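Local coordinates for TRAP dicarboxylate transporter, DctP subunit (Anaerococcus prevoti, PDB 4N91), which binds D-glucuronate, as both alpha and beta anomers, and probably serves as the extracytoplasmic solute-binding subunit of a TRAP transporter, at residues Ser249-Glu252 with Gly253-Glu256. Numbering follows the deposited sequence.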
loop_
_atom_site.group_PDB
_atom_site.type_symbol
_atom_site.label_atom_id
_atom_site.label_comp_id
_atom_site.label_asym_id
_atom_site.label_seq_id
_atom_site.Cartn_x
_atom_site.Cartn_y
_atom_site.Cartn_z
ATOM N N SER A 249 -6.210 20.966 6.402
ATOM C CA SER A 249 -7.021 22.188 6.525
ATOM C C SER A 249 -8.453 21.946 6.101
ATOM O O SER A 249 -9.407 22.391 6.760
ATOM C CB SER A 249 -6.412 23.326 5.694
ATOM O OG SER A 249 -5.189 23.723 6.253
ATOM N N TRP A 250 -8.612 21.210 5.007
ATOM C CA TRP A 250 -9.940 20.886 4.515
ATOM C C TRP A 250 -10.727 20.074 5.533
ATOM O O TRP A 250 -11.877 20.387 5.862
ATOM C CB TRP A 250 -9.874 20.127 3.177
ATOM C CG TRP A 250 -11.203 19.573 2.859
ATOM C CD1 TRP A 250 -12.310 20.272 2.475
ATOM C CD2 TRP A 250 -11.603 18.196 2.926
ATOM N NE1 TRP A 250 -13.362 19.432 2.295
ATOM C CE2 TRP A 250 -12.962 18.144 2.569
ATOM C CE3 TRP A 250 -10.945 17.009 3.263
ATOM C CZ2 TRP A 250 -13.685 16.952 2.541
ATOM C CZ3 TRP A 250 -11.663 15.819 3.219
ATOM C CH2 TRP A 250 -13.013 15.798 2.873
ATOM N N LEU A 251 -10.110 19.011 6.035
ATOM C CA LEU A 251 -10.822 18.106 6.918
ATOM C C LEU A 251 -11.227 18.840 8.206
ATOM O O LEU A 251 -12.383 18.787 8.643
ATOM C CB LEU A 251 -9.942 16.878 7.215
ATOM C CG LEU A 251 -10.620 15.728 7.958
ATOM C CD1 LEU A 251 -11.707 15.133 7.116
ATOM C CD2 LEU A 251 -9.594 14.690 8.331
ATOM N N GLU A 252 -10.288 19.547 8.809
ATOM C CA GLU A 252 -10.579 20.218 10.079
ATOM C C GLU A 252 -11.494 21.419 9.907
ATOM O O GLU A 252 -12.091 21.896 10.874
ATOM C CB GLU A 252 -9.287 20.614 10.783
ATOM C CG GLU A 252 -8.457 19.403 11.222
ATOM C CD GLU A 252 -9.290 18.337 11.947
ATOM O OE1 GLU A 252 -10.174 18.705 12.749
ATOM O OE2 GLU A 252 -9.062 17.126 11.705
ATOM N N GLY A 253 -11.610 21.892 8.677
ATOM C CA GLY A 253 -12.518 22.967 8.330
ATOM C C GLY A 253 -13.970 22.548 8.224
ATOM O O GLY A 253 -14.864 23.391 8.241
ATOM N N LEU A 254 -14.233 21.250 8.107
ATOM C CA LEU A 254 -15.610 20.788 8.005
ATOM C C LEU A 254 -16.423 21.122 9.259
ATOM O O LEU A 254 -15.944 20.959 10.387
ATOM C CB LEU A 254 -15.672 19.282 7.778
ATOM C CG LEU A 254 -15.053 18.788 6.473
ATOM C CD1 LEU A 254 -15.098 17.283 6.461
ATOM C CD2 LEU A 254 -15.798 19.338 5.276
ATOM N N PRO A 255 -17.662 21.566 9.066
ATOM C CA PRO A 255 -18.569 21.695 10.213
ATOM C C PRO A 255 -18.726 20.361 10.933
ATOM O O PRO A 255 -18.586 19.310 10.290
ATOM C CB PRO A 255 -19.897 22.084 9.563
ATOM C CG PRO A 255 -19.535 22.703 8.290
ATOM C CD PRO A 255 -18.311 21.965 7.808
ATOM N N GLU A 256 -19.051 20.401 12.225
ATOM C CA GLU A 256 -19.099 19.207 13.062
ATOM C C GLU A 256 -19.906 18.084 12.433
ATOM O O GLU A 256 -19.469 16.934 12.410
ATOM C CB GLU A 256 -19.723 19.528 14.433
ATOM C CG GLU A 256 -19.898 18.286 15.325
ATOM C CD GLU A 256 -20.774 18.532 16.553
ATOM O OE1 GLU A 256 -21.387 19.617 16.659
ATOM O OE2 GLU A 256 -20.854 17.625 17.413
HETATM O O HOH W 1 -13.902 18.863 11.301
#
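Both methyls of L254 lie against W250, four places before it, and CD1 also reaches L251. CD1 sits 4.2 Å above the W250 ring plane, nearer its periphery than its middle. CD2 of L254 comes to 3.9 Å from W250 NE1. The same CD1 meets L251 CD1 at 4.1 Å. With CG of L254 beside the backbone N (chi1 -63°) and so anti to the carbonyl carbon, the isobutyl group turns back over the last helical turn, and its CG lies 3.4 Å from L251 O. In this periplasmic-binding-protein fold the turn links the short helix 248-253 to the long helix 256-290, whose F262 meets the W250 ring edge-to-face and also touches L254; P255 is the N-cap of that helix. Cut back to an alanine, position 254 would probably lose the methyls over the W250 ring and open a gap beside L251 CD1. L254 N donates to L251 O (3.1 Å, 157° at the hydrogen) from well above the carbonyl plane. G253 N makes weak hydrogen bonds to the O atoms of S249 and W250, and a water donates to both L251 O and L254 O. E252, bent at chi2 (-48°), carries its carboxylate to a salt bridge with R259.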